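ATP-dependent 6-phosphofructokinase isozyme 2 (Escherichia coli, PDB 3UMO) catalyses the ATP-dependent phosphorylation of D-fructose 6-phosphate to fructose 1,6-bisphosphate, the first committing step of glycolysis, with magnesium as cofactor. Local coordinates at residues Pro33-Gly38 / Gly66-Ser71; Val195-Thr200 / Ala209-Asn214; Thr263-Glu268 / Leu272-Arg277; Val280-Ala285 / Arg293-Asp298. All coordinates share one frame; numbering follows the deposited sequence.

Contact 1 of 4, residues Pro33-Gly38 / Gly66-Ser71; sequences PVFEPG and GEHLVS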
loop_
_atom_site.group_PDB
_atom_site.type_symbol
_atom_site.label_atom_id
_atom_site.label_comp_id
_atom_site.label_asym_id
_atom_site.label_seq_id
_atom_site.Cartn_x
_atom_site.Cartn_y
_atom_site.Cartn_z
ATOM N N PRO A 33 0.775 -22.541 -5.796
ATOM C CA PRO A 33 1.127 -22.452 -4.374
ATOM C C PRO A 33 1.900 -23.657 -3.855
ATOM O O PRO A 33 1.718 -24.785 -4.333
ATOM C CB PRO A 33 -0.237 -22.381 -3.687
ATOM C CG PRO A 33 -1.164 -23.094 -4.628
ATOM C CD PRO A 33 -0.668 -22.755 -6.004
ATOM N N VAL A 34 2.771 -23.400 -2.884
ATOM C CA VAL A 34 3.393 -24.458 -2.104
ATOM C C VAL A 34 2.533 -24.644 -0.864
ATOM O O VAL A 34 2.242 -23.675 -0.164
ATOM C CB VAL A 34 4.832 -24.094 -1.685
ATOM C CG1 VAL A 34 5.366 -25.114 -0.681
ATOM C CG2 VAL A 34 5.735 -24.019 -2.909
ATOM N N PHE A 35 2.109 -25.874 -0.597
ATOM C CA PHE A 35 1.243 -26.118 0.552
ATOM C C PHE A 35 2.048 -26.439 1.800
ATOM O O PHE A 35 3.084 -27.098 1.734
ATOM C CB PHE A 35 0.241 -27.237 0.259
ATOM C CG PHE A 35 -0.647 -26.949 -0.915
ATOM C CD1 PHE A 35 -1.618 -25.968 -0.834
ATOM C CD2 PHE A 35 -0.501 -27.645 -2.109
ATOM C CE1 PHE A 35 -2.442 -25.683 -1.914
ATOM C CE2 PHE A 35 -1.319 -27.364 -3.198
ATOM C CZ PHE A 35 -2.293 -26.380 -3.097
ATOM N N GLU A 36 1.570 -25.952 2.938
ATOM C CA GLU A 36 2.239 -26.220 4.206
ATOM C C GLU A 36 1.204 -26.379 5.314
ATOM O O GLU A 36 0.096 -25.837 5.223
ATOM C CB GLU A 36 3.223 -25.097 4.551
ATOM C CG GLU A 36 2.566 -23.834 5.081
ATOM C CD GLU A 36 3.456 -22.609 4.952
ATOM O OE1 GLU A 36 4.489 -22.685 4.250
ATOM O OE2 GLU A 36 3.114 -21.565 5.549
ATOM N N PRO A 37 1.560 -27.140 6.361
ATOM C CA PRO A 37 0.659 -27.299 7.506
ATOM C C PRO A 37 0.459 -25.986 8.248
ATOM O O PRO A 37 1.402 -25.216 8.439
ATOM C CB PRO A 37 1.403 -28.300 8.398
ATOM C CG PRO A 37 2.299 -29.049 7.463
ATOM C CD PRO A 37 2.740 -28.018 6.468
ATOM N N GLY A 38 -0.774 -25.728 8.657
ATOM C CA GLY A 38 -1.070 -24.520 9.398
ATOM C C GLY A 38 -1.820 -24.851 10.665
ATOM O O GLY A 38 -2.455 -25.901 10.762
ATOM N N GLY A 66 -7.577 -31.812 3.876
ATOM C CA GLY A 66 -7.210 -32.466 5.118
ATOM C C GLY A 66 -6.269 -33.635 4.883
ATOM O O GLY A 66 -5.325 -33.847 5.655
ATOM N N GLU A 67 -6.511 -34.392 3.815
ATOM C CA GLU A 67 -5.640 -35.512 3.473
ATOM C C GLU A 67 -4.226 -35.014 3.190
ATOM O O GLU A 67 -3.241 -35.637 3.593
ATOM C CB GLU A 67 -6.164 -36.273 2.248
ATOM C CG GLU A 67 -7.421 -37.089 2.480
ATOM C CD GLU A 67 -7.833 -37.870 1.242
ATOM O OE1 GLU A 67 -8.991 -37.717 0.800
ATOM O OE2 GLU A 67 -6.997 -38.634 0.713
ATOM N N HIS A 68 -4.133 -33.887 2.493
ATOM C CA HIS A 68 -2.836 -33.340 2.128
ATOM C C HIS A 68 -2.115 -32.819 3.360
ATOM O O HIS A 68 -0.903 -32.977 3.491
ATOM C CB HIS A 68 -2.974 -32.234 1.079
ATOM C CG HIS A 68 -1.697 -31.936 0.358
ATOM N ND1 HIS A 68 -0.947 -32.915 -0.253
ATOM C CD2 HIS A 68 -1.030 -30.773 0.163
ATOM C CE1 HIS A 68 0.124 -32.370 -0.801
ATOM N NE2 HIS A 68 0.098 -31.071 -0.562
ATOM N N LEU A 69 -2.869 -32.189 4.259
ATOM C CA LEU A 69 -2.326 -31.731 5.535
ATOM C C LEU A 69 -1.689 -32.893 6.302
ATOM O O LEU A 69 -0.559 -32.788 6.797
ATOM C CB LEU A 69 -3.433 -31.083 6.379
ATOM C CG LEU A 69 -3.074 -30.686 7.816
ATOM C CD1 LEU A 69 -1.951 -29.666 7.815
ATOM C CD2 LEU A 69 -4.290 -30.127 8.548
ATOM N N VAL A 70 -2.417 -34.003 6.385
ATOM C CA VAL A 70 -1.934 -35.200 7.064
ATOM C C VAL A 70 -0.680 -35.744 6.384
ATOM O O VAL A 70 0.277 -36.155 7.049
ATOM C CB VAL A 70 -3.028 -36.283 7.107
ATOM C CG1 VAL A 70 -2.471 -37.608 7.616
ATOM C CG2 VAL A 70 -4.184 -35.815 7.990
ATOM N N SER A 71 -0.688 -35.729 5.057
ATOM C CA SER A 71 0.441 -36.233 4.278
ATOM C C SER A 71 1.698 -35.383 4.458
ATOM O O SER A 71 2.814 -35.910 4.496
ATOM C CB SER A 71 0.069 -36.316 2.798
ATOM O OG SER A 71 1.209 -36.596 2.002
#
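Leu69 drives one methyl into Pro37 where strand 34-38 passes over helix 63-75: its CD1 lies 3.5 Å from Pro37 CA and also touches Pro37 CB at 3.7 Å. CG stands anti to the backbone N (chi1 173°), which carries the branched end of the leucine closer to the strand than its CB alone would come. The rigid proline ring suits the place, since it offers carbon to the helix and, having no N-H, leaves no donor to satisfy there.

One helix residue earlier, His68 meets Phe35 at a right-angled crossing. Phe35 CB sits in the imidazole plane, 3.8 Å from His68 CD2, while Phe35 CD2 is 3.8 Å from His68 NE2; the ring planes stand 88° apart. An alanine in place of His68 would be likely to open a gap beside Phe35 and leave its ring freer to turn.

Ile42 of helix 40-50 touches both Pro37 and Leu69, while Trp88 and Arg90 of the second subunit pack on Phe35. Strand and helix thus meet in a largely nonpolar contact, with the imidazole at its more exposed end, that ties the strand beside the substrate-binding residue Asp14 to the parallel-sheet domain and reaches the dimer interface.

Contact 2 of 4, residues Val195-Thr200 / Ala209-Asn214; sequences VNRELT and AQEIVN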
loop_
_atom_site.group_PDB
_atom_site.type_symbol
_atom_site.label_atom_id
_atom_site.label_comp_id
_atom_site.label_asym_id
_atom_site.label_seq_id
_atom_site.Cartn_x
_atom_site.Cartn_y
_atom_site.Cartn_z
ATOM N N VAL A 195 -7.127 -9.749 30.726
ATOM C CA VAL A 195 -7.422 -9.016 31.969
ATOM C C VAL A 195 -8.398 -7.859 31.759
ATOM O O VAL A 195 -8.796 -7.186 32.715
ATOM C CB VAL A 195 -6.148 -8.474 32.658
ATOM C CG1 VAL A 195 -5.241 -9.618 33.084
ATOM C CG2 VAL A 195 -5.417 -7.500 31.743
ATOM N N ASN A 196 -8.779 -7.640 30.505
ATOM C CA ASN A 196 -9.729 -6.596 30.128
ATOM C C ASN A 196 -9.347 -5.178 30.563
ATOM O O ASN A 196 -10.159 -4.452 31.147
ATOM C CB ASN A 196 -11.149 -6.936 30.606
ATOM C CG ASN A 196 -12.209 -6.105 29.908
ATOM O OD1 ASN A 196 -11.975 -5.556 28.831
ATOM N ND2 ASN A 196 -13.381 -6.001 30.525
ATOM N N ARG A 197 -8.109 -4.788 30.278
ATOM C CA ARG A 197 -7.700 -3.400 30.460
ATOM C C ARG A 197 -6.516 -3.052 29.570
ATOM O O ARG A 197 -5.731 -3.930 29.183
ATOM C CB ARG A 197 -7.403 -3.081 31.937
ATOM C CG ARG A 197 -6.284 -3.899 32.561
ATOM C CD ARG A 197 -5.964 -3.422 33.973
ATOM N NE ARG A 197 -4.928 -4.238 34.602
ATOM C CZ ARG A 197 -5.172 -5.347 35.293
ATOM N NH1 ARG A 197 -6.420 -5.769 35.447
ATOM N NH2 ARG A 197 -4.173 -6.030 35.836
ATOM N N GLU A 198 -6.407 -1.775 29.219
ATOM C CA GLU A 198 -5.236 -1.291 28.499
ATOM C C GLU A 198 -4.028 -1.395 29.415
ATOM O O GLU A 198 -4.114 -1.076 30.602
ATOM C CB GLU A 198 -5.425 0.159 28.052
ATOM C CG GLU A 198 -6.192 0.307 26.751
ATOM C CD GLU A 198 -5.470 -0.345 25.588
ATOM O OE1 GLU A 198 -4.371 0.130 25.229
ATOM O OE2 GLU A 198 -5.994 -1.339 25.042
ATOM N N LEU A 199 -2.903 -1.854 28.875
ATOM C CA LEU A 199 -1.691 -1.978 29.674
ATOM C C LEU A 199 -0.719 -0.890 29.240
ATOM O O LEU A 199 0.193 -1.126 28.443
ATOM C CB LEU A 199 -1.074 -3.366 29.500
ATOM C CG LEU A 199 -1.999 -4.542 29.818
ATOM C CD1 LEU A 199 -1.352 -5.862 29.416
ATOM C CD2 LEU A 199 -2.379 -4.555 31.292
ATOM N N THR A 200 -0.927 0.305 29.776
ATOM C CA THR A 200 -0.264 1.506 29.286
ATOM C C THR A 200 0.878 1.973 30.180
ATOM O O THR A 200 1.647 2.853 29.795
ATOM C CB THR A 200 -1.264 2.664 29.164
ATOM O OG1 THR A 200 -1.879 2.892 30.437
ATOM C CG2 THR A 200 -2.344 2.342 28.141
ATOM N N ALA A 209 0.298 -10.266 34.703
ATOM C CA ALA A 209 0.780 -11.642 34.717
ATOM C C ALA A 209 0.722 -12.220 36.132
ATOM O O ALA A 209 0.282 -13.354 36.333
ATOM C CB ALA A 209 2.198 -11.715 34.172
ATOM N N GLN A 210 1.159 -11.428 37.109
ATOM C CA GLN A 210 1.154 -11.889 38.491
ATOM C C GLN A 210 -0.272 -12.113 38.989
ATOM O O GLN A 210 -0.512 -13.025 39.777
ATOM C CB GLN A 210 1.894 -10.913 39.407
ATOM C CG GLN A 210 2.287 -11.518 40.752
ATOM C CD GLN A 210 3.328 -12.618 40.616
ATOM O OE1 GLN A 210 4.434 -12.383 40.128
ATOM N NE2 GLN A 210 2.976 -13.827 41.042
ATOM N N GLU A 211 -1.206 -11.298 38.507
ATOM C CA GLU A 211 -2.617 -11.394 38.880
ATOM C C GLU A 211 -3.182 -12.760 38.490
ATOM O O GLU A 211 -3.934 -13.383 39.250
ATOM C CB GLU A 211 -3.390 -10.278 38.175
ATOM C CG GLU A 211 -4.805 -10.034 38.657
ATOM C CD GLU A 211 -5.537 -9.011 37.797
ATOM O OE1 GLU A 211 -4.913 -8.000 37.400
ATOM O OE2 GLU A 211 -6.733 -9.228 37.508
ATOM N N ILE A 212 -2.810 -13.223 37.301
ATOM C CA ILE A 212 -3.260 -14.521 36.799
ATOM C C ILE A 212 -2.675 -15.677 37.617
ATOM O O ILE A 212 -3.363 -16.660 37.902
ATOM C CB ILE A 212 -2.891 -14.688 35.315
ATOM C CG1 ILE A 212 -3.616 -13.633 34.477
ATOM C CG2 ILE A 212 -3.234 -16.088 34.820
ATOM C CD1 ILE A 212 -3.112 -13.544 33.051
ATOM N N VAL A 213 -1.404 -15.560 37.986
ATOM C CA VAL A 213 -0.768 -16.582 38.806
ATOM C C VAL A 213 -1.390 -16.587 40.199
ATOM O O VAL A 213 -1.809 -17.634 40.691
ATOM C CB VAL A 213 0.753 -16.373 38.903
ATOM C CG1 VAL A 213 1.376 -17.380 39.864
ATOM C CG2 VAL A 213 1.384 -16.489 37.520
ATOM N N ASN A 214 -1.469 -15.409 40.813
ATOM C CA ASN A 214 -2.062 -15.269 42.142
ATOM C C ASN A 214 -3.503 -15.775 42.237
ATOM O O ASN A 214 -3.906 -16.330 43.264
ATOM C CB ASN A 214 -1.981 -13.815 42.623
ATOM C CG ASN A 214 -0.560 -13.378 42.936
ATOM O OD1 ASN A 214 0.346 -14.206 43.060
ATOM N ND2 ASN A 214 -0.360 -12.070 43.077
#
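The guanidinium of Arg197 has Val195 CG2 over the centre of one face, 4.1 Å above the plane, and the carboxylate of Glu211 at its edge. The two flat groups are nearly coplanar, 12° apart, and the side chains reach each other from opposite directions. A single oxygen does the work: Arg197 NH2 donates to Glu211 OE1 at 2.6 Å with an N-H...O angle of 166°, nearly in line with the C-O bond, and Arg197 NH1 adds a weak bond to the same OE1 at 3.3 Å. Glu211 CG is anti to the backbone N (chi1 -168°), and the extended chain beyond it carries the carboxylate out to the arginine.

Deeper in, Val195 CG1 touches Ile212 CD1 loosely at 4.5 Å, and Ile212 also packs on Leu191, Leu194 and Val221. Asn196 ends helix 188-195 as the C-prime residue of a Schellman motif; its positive phi, which asparagine tolerates well, turns the chain out of the helix, consistent with Arg197 facing helix 204-214.

The end of helix 188-195 and the loop after it thus join helix 204-214 through a loose aliphatic contact, with an ion pair at its solvent-exposed side, where charge can remain solvated.

Contact 3 of 4, residues Thr263-Glu268 / Leu272-Arg277; sequences TLKLAE and LEEMVR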
loop_
_atom_site.group_PDB
_atom_site.type_symbol
_atom_site.label_atom_id
_atom_site.label_comp_id
_atom_site.label_asym_id
_atom_site.label_seq_id
_atom_site.Cartn_x
_atom_site.Cartn_y
_atom_site.Cartn_z
ATOM N N THR A 263 7.577 -25.868 26.012
ATOM C CA THR A 263 6.935 -27.150 26.275
ATOM C C THR A 263 7.977 -28.233 26.539
ATOM O O THR A 263 7.844 -29.026 27.472
ATOM C CB THR A 263 6.051 -27.576 25.088
ATOM O OG1 THR A 263 4.978 -26.639 24.930
ATOM C CG2 THR A 263 5.474 -28.962 25.315
ATOM N N LEU A 264 9.010 -28.270 25.705
ATOM C CA LEU A 264 10.100 -29.223 25.898
ATOM C C LEU A 264 10.796 -29.012 27.236
ATOM O O LEU A 264 11.113 -29.974 27.934
ATOM C CB LEU A 264 11.114 -29.116 24.760
ATOM C CG LEU A 264 10.702 -29.821 23.472
ATOM C CD1 LEU A 264 11.622 -29.407 22.325
ATOM C CD2 LEU A 264 10.730 -31.332 23.669
ATOM N N LYS A 265 11.031 -27.753 27.593
ATOM C CA LYS A 265 11.642 -27.446 28.886
ATOM C C LYS A 265 10.729 -27.856 30.028
ATOM O O LYS A 265 11.193 -28.337 31.068
ATOM C CB LYS A 265 11.992 -25.959 29.000
ATOM C CG LYS A 265 13.258 -25.553 28.250
ATOM C CD LYS A 265 14.448 -26.416 28.666
ATOM C CE LYS A 265 15.748 -25.919 28.049
ATOM N NZ LYS A 265 16.893 -26.817 28.386
ATOM N N LEU A 266 9.426 -27.667 29.836
ATOM C CA LEU A 266 8.452 -28.029 30.863
ATOM C C LEU A 266 8.470 -29.542 31.081
ATOM O O LEU A 266 8.401 -30.024 32.218
ATOM C CB LEU A 266 7.057 -27.544 30.463
ATOM C CG LEU A 266 6.050 -27.224 31.575
ATOM C CD1 LEU A 266 5.188 -28.427 31.892
ATOM C CD2 LEU A 266 6.758 -26.737 32.832
ATOM N N ALA A 267 8.594 -30.290 29.986
ATOM C CA ALA A 267 8.652 -31.749 30.054
ATOM C C ALA A 267 9.912 -32.235 30.764
ATOM O O ALA A 267 9.934 -33.336 31.318
ATOM C CB ALA A 267 8.561 -32.352 28.667
ATOM N N GLU A 268 10.956 -31.415 30.744
ATOM C CA GLU A 268 12.217 -31.756 31.399
ATOM C C GLU A 268 12.220 -31.237 32.828
ATOM O O GLU A 268 13.227 -31.333 33.532
ATOM C CB GLU A 268 13.400 -31.163 30.625
ATOM C CG GLU A 268 13.604 -31.755 29.236
ATOM C CD GLU A 268 14.496 -30.898 28.353
ATOM O OE1 GLU A 268 14.521 -31.133 27.125
ATOM O OE2 GLU A 268 15.169 -29.988 28.886
ATOM N N LEU A 272 12.011 -21.933 35.725
ATOM C CA LEU A 272 11.301 -20.905 34.964
ATOM C C LEU A 272 12.274 -20.161 34.051
ATOM O O LEU A 272 11.965 -19.882 32.889
ATOM C CB LEU A 272 10.605 -19.921 35.908
ATOM C CG LEU A 272 9.864 -18.765 35.233
ATOM C CD1 LEU A 272 8.593 -19.248 34.562
ATOM C CD2 LEU A 272 9.554 -17.662 36.231
ATOM N N GLU A 273 13.456 -19.857 34.582
ATOM C CA GLU A 273 14.482 -19.154 33.819
ATOM C C GLU A 273 14.913 -19.927 32.577
ATOM O O GLU A 273 14.970 -19.374 31.477
ATOM C CB GLU A 273 15.696 -18.857 34.699
ATOM C CG GLU A 273 16.882 -18.322 33.923
ATOM C CD GLU A 273 17.802 -17.482 34.780
ATOM O OE1 GLU A 273 18.846 -18.005 35.227
ATOM O OE2 GLU A 273 17.479 -16.295 35.005
ATOM N N GLU A 274 15.202 -21.210 32.758
ATOM C CA GLU A 274 15.657 -22.049 31.660
ATOM C C GLU A 274 14.559 -22.162 30.608
ATOM O O GLU A 274 14.822 -22.111 29.403
ATOM C CB GLU A 274 16.045 -23.433 32.189
ATOM C CG GLU A 274 16.722 -24.323 31.169
ATOM C CD GLU A 274 17.521 -25.442 31.815
ATOM O OE1 GLU A 274 18.026 -25.239 32.942
ATOM O OE2 GLU A 274 17.643 -26.519 31.196
ATOM N N MET A 275 13.321 -22.294 31.080
ATOM C CA MET A 275 12.169 -22.380 30.192
ATOM C C MET A 275 11.994 -21.117 29.342
ATOM O O MET A 275 11.825 -21.203 28.126
ATOM C CB MET A 275 10.901 -22.644 31.007
ATOM C CG MET A 275 9.672 -22.881 30.163
ATOM S SD MET A 275 8.195 -22.968 31.182
ATOM C CE MET A 275 8.061 -21.271 31.718
ATOM N N VAL A 276 12.027 -19.948 29.976
ATOM C CA VAL A 276 11.823 -18.691 29.251
ATOM C C VAL A 276 13.000 -18.395 28.324
ATOM O O VAL A 276 12.815 -17.939 27.189
ATOM C CB VAL A 276 11.551 -17.501 30.212
ATOM C CG1 VAL A 276 11.464 -16.187 29.449
ATOM C CG2 VAL A 276 10.257 -17.739 31.001
ATOM N N ARG A 277 14.210 -18.677 28.793
ATOM C CA ARG A 277 15.387 -18.482 27.956
ATOM C C ARG A 277 15.312 -19.310 26.677
ATOM O O ARG A 277 15.574 -18.801 25.596
ATOM C CB ARG A 277 16.665 -18.841 28.706
ATOM C CG ARG A 277 17.095 -17.827 29.729
ATOM C CD ARG A 277 18.513 -18.149 30.205
ATOM N NE ARG A 277 18.885 -17.473 31.446
ATOM C CZ ARG A 277 19.055 -16.159 31.571
ATOM N NH1 ARG A 277 18.876 -15.352 30.532
ATOM N NH2 ARG A 277 19.400 -15.649 32.746
#
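Lys265 lies against Glu274 and Met275 in an antiparallel helical hairpin, in which helices 254-267 and 272-286 pack with their short segments at 154° and their axes 8.8 Å apart. The lysine's aliphatic part comes first, its CB 3.8 Å from Met275 CA. A bend at chi2 (-54°) then takes the chain across Glu274, with Lys265 CE 3.6 Å from Glu274 CG, and its ammonium forms a salt bridge with that carboxylate. On the buried side the long, flexible methionine chain lets Met275 SD reach to 4.4 Å from Leu266 CD2.

Farther out, Glu268 joins by a long salt bridge to the same ammonium, which is shared by two carboxylates that approach it at about a right angle; with their OE2 atoms 4.8 Å apart, it probably eases their repulsion. Phe278 adds a cation-pi contact, and Tyr304 of helix 297-307 packs on both Lys265 and Glu274. A methionine in place of Lys265 would probably leave the neighbouring carboxylates of Glu274 and Glu268 without the charge that balances them. Thr263 and Leu266 rest on strand 133-137 of the parallel sheet. The bond from Lys265 NZ to the anti lone pair of Glu274 OE2 is 2.9 Å long.

Contact 4 of 4, residues Val280-Ala285 / Arg293-Asp298; sequences VAAGSA and RLCSHD. With K (potassium ion), chain F; ATP (adenosine-5'-triphosphate), chain E.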
loop_
_atom_site.group_PDB
_atom_site.type_symbol
_atom_site.label_atom_id
_atom_site.label_comp_id
_atom_site.label_asym_id
_atom_site.label_seq_id
_atom_site.Cartn_x
_atom_site.Cartn_y
_atom_site.Cartn_z
ATOM N N VAL A 280 12.588 -17.876 24.390
ATOM C CA VAL A 280 13.043 -16.702 23.653
ATOM C C VAL A 280 14.034 -17.099 22.561
ATOM O O VAL A 280 13.979 -16.571 21.446
ATOM C CB VAL A 280 13.655 -15.631 24.590
ATOM C CG1 VAL A 280 14.485 -14.612 23.797
ATOM C CG2 VAL A 280 12.546 -14.933 25.357
ATOM N N ALA A 281 14.932 -18.031 22.877
ATOM C CA ALA A 281 15.904 -18.494 21.886
ATOM C C ALA A 281 15.217 -19.066 20.648
ATOM O O ALA A 281 15.593 -18.740 19.518
ATOM C CB ALA A 281 16.877 -19.515 22.493
ATOM N N ALA A 282 14.212 -19.910 20.856
ATOM C CA ALA A 282 13.499 -20.517 19.732
ATOM C C ALA A 282 12.623 -19.509 18.998
ATOM O O ALA A 282 12.561 -19.508 17.763
ATOM C CB ALA A 282 12.665 -21.697 20.201
ATOM N N GLY A 283 11.911 -18.675 19.756
ATOM C CA GLY A 283 11.083 -17.646 19.152
ATOM C C GLY A 283 11.906 -16.732 18.249
ATOM O O GLY A 283 11.532 -16.445 17.112
ATOM N N SER A 284 13.043 -16.274 18.762
ATOM C CA SER A 284 13.892 -15.369 18.004
ATOM C C SER A 284 14.635 -16.103 16.883
ATOM O O SER A 284 14.886 -15.529 15.824
ATOM C CB SER A 284 14.849 -14.626 18.939
ATOM O OG SER A 284 14.123 -13.802 19.850
ATOM N N ALA A 285 14.953 -17.376 17.101
ATOM C CA ALA A 285 15.558 -18.182 16.044
ATOM C C ALA A 285 14.595 -18.275 14.868
ATOM O O ALA A 285 15.011 -18.208 13.710
ATOM C CB ALA A 285 15.903 -19.571 16.558
ATOM N N ARG A 293 8.955 -20.390 7.850
ATOM C CA ARG A 293 9.851 -21.361 8.452
ATOM C C ARG A 293 9.998 -21.116 9.943
ATOM O O ARG A 293 10.183 -19.984 10.383
ATOM C CB ARG A 293 11.220 -21.306 7.773
ATOM C CG ARG A 293 11.162 -21.478 6.267
ATOM C CD ARG A 293 12.489 -21.138 5.613
ATOM N NE ARG A 293 13.586 -21.938 6.150
ATOM C CZ ARG A 293 14.863 -21.573 6.114
ATOM N NH1 ARG A 293 15.211 -20.413 5.568
ATOM N NH2 ARG A 293 15.793 -22.364 6.629
ATOM N N LEU A 294 9.911 -22.190 10.714
ATOM C CA LEU A 294 10.024 -22.100 12.159
ATOM C C LEU A 294 11.481 -22.100 12.587
ATOM O O LEU A 294 12.383 -22.001 11.762
ATOM C CB LEU A 294 9.275 -23.256 12.821
ATOM C CG LEU A 294 7.850 -23.464 12.312
ATOM C CD1 LEU A 294 7.265 -24.760 12.841
ATOM C CD2 LEU A 294 6.977 -22.284 12.693
ATOM N N CYS A 295 11.699 -22.210 13.889
ATOM C CA CYS A 295 13.045 -22.223 14.456
ATOM C C CYS A 295 13.868 -23.438 14.014
ATOM O O CYS A 295 13.335 -24.541 13.868
ATOM C CB CYS A 295 12.951 -22.225 15.986
ATOM S SG CYS A 295 12.020 -23.645 16.658
ATOM N N SER A 296 15.169 -23.237 13.806
ATOM C CA SER A 296 16.076 -24.349 13.559
ATOM C C SER A 296 16.818 -24.683 14.848
ATOM O O SER A 296 17.038 -23.811 15.688
ATOM C CB SER A 296 17.085 -24.007 12.461
ATOM O OG SER A 296 18.024 -23.054 12.927
ATOM N N HIS A 297 17.213 -25.943 14.996
ATOM C CA HIS A 297 17.947 -26.373 16.186
ATOM C C HIS A 297 19.219 -25.565 16.443
ATOM O O HIS A 297 19.469 -25.129 17.570
ATOM C CB HIS A 297 18.291 -27.864 16.108
ATOM C CG HIS A 297 19.149 -28.344 17.241
ATOM N ND1 HIS A 297 20.519 -28.197 17.249
ATOM C CD2 HIS A 297 18.828 -28.959 18.404
ATOM C CE1 HIS A 297 21.007 -28.703 18.369
ATOM N NE2 HIS A 297 20.002 -29.174 19.087
ATOM N N ASP A 298 20.025 -25.377 15.402
ATOM C CA ASP A 298 21.322 -24.725 15.562
ATOM C C ASP A 298 21.204 -23.256 15.952
ATOM O O ASP A 298 21.947 -22.787 16.815
ATOM C CB ASP A 298 22.173 -24.879 14.303
ATOM C CG ASP A 298 22.558 -26.322 14.033
ATOM O OD1 ASP A 298 22.245 -27.194 14.874
ATOM O OD2 ASP A 298 23.184 -26.582 12.983
HETATM K K K F . 10.093 -17.108 9.954
HETATM P PG ATP E . 2.830 -15.149 16.761
HETATM O O1G ATP E . 1.770 -16.068 17.259
HETATM O O2G ATP E . 3.671 -16.000 15.813
HETATM O O3G ATP E . 2.294 -13.942 16.072
HETATM P PB ATP E . 3.269 -14.083 19.249
HETATM O O1B ATP E . 2.616 -12.698 18.959
HETATM O O2B ATP E . 2.375 -15.043 20.062
HETATM O O3B ATP E . 3.805 -14.777 17.916
HETATM P PA ATP E . 5.773 -12.899 20.036
HETATM O O1A ATP E . 5.555 -11.895 18.943
HETATM O O2A ATP E . 6.039 -12.264 21.402
HETATM O O3A ATP E . 4.570 -13.876 20.139
HETATM O "O5'" ATP E . 6.993 -13.843 19.581
HETATM C "C5'" ATP E . 7.522 -14.753 20.484
HETATM C "C4'" ATP E . 8.970 -14.728 20.689
HETATM O "O4'" ATP E . 9.604 -14.673 19.392
HETATM C "C3'" ATP E . 9.426 -13.495 21.349
HETATM O "O3'" ATP E . 9.327 -13.583 22.720
HETATM C "C2'" ATP E . 10.813 -13.366 20.871
HETATM O "O2'" ATP E . 11.617 -14.278 21.501
HETATM C "C1'" ATP E . 10.684 -13.770 19.453
HETATM N N9 ATP E . 10.431 -12.621 18.585
HETATM C C8 ATP E . 9.233 -12.227 18.116
HETATM N N7 ATP E . 9.433 -11.123 17.354
HETATM C C5 ATP E . 10.749 -10.825 17.345
HETATM C C6 ATP E . 11.513 -9.824 16.736
HETATM N N6 ATP E . 10.874 -8.772 15.877
HETATM N N1 ATP E . 12.842 -9.818 16.940
HETATM C C2 ATP E . 13.435 -10.748 17.708
HETATM N N3 ATP E . 12.728 -11.717 18.297
HETATM C C4 ATP E . 11.395 -11.781 18.132
HETATM O O HOH W 1 16.295 -20.584 13.011
#
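Cys295 presses its CB against a helix carbonyl, 3.3 Å from Ala282 O, with Ala285 CB on the same carbon at 4.0 Å. The thiol is placed between the backbone N and the carbonyl carbon (chi1 58°), and from there SG meets Ala282 CB at 4.1 Å. Small residues suit this face of helix 272-286, because the chain of 293-298 runs close over it. A water joins the two segments, donating to Ala285 O at 2.8 Å and accepting from Ser296 N, the N-cap of helix 297-307.

The other face of the same helix binds nucleotide. Ser284 OG donates to ATP N3 at 3.0 Å and accepts from ATP O2', with Val280 O as a second, weaker acceptor for the same hydroxyl. At Gly283 a side chain would run into the ribose, since even a CB would fall 2.4 Å from ATP O4'. Lys27 of the second subunit binds this ATP as well.

Arg293 O holds the potassium ion at 2.9 Å, along with the carbonyls of Ser250, Val252, Ala286, Asn289 and Gly291. Apolar packing and one water join this loop to the helix contacting adenine and ribose, whose end supplies Ala286 O, consistent with the cation enhancing MgATP-induced inhibition.

Along the chain the four contacts follow in series, each closing before the next opens, all within the ribokinase-like PfkB fold. Contacts 3 and 4 share helix 272-286, their centres about 14 Å apart: its beginning packs in a hairpin and its later turns meet ATP and the potassium loop. Contact 1 lies across the chain's centre from contacts 2 and 3, with centres about 37 and 30 Å away, yet comes within about 6 Å of contact 4 at the nearest atoms. Contact 2 is peripheral, about 8 Å from contact 3 at closest. Together they run from the substrate and dimer side, past the cation and nucleotide sites, to the hairpin of contact 3 and to contact 2.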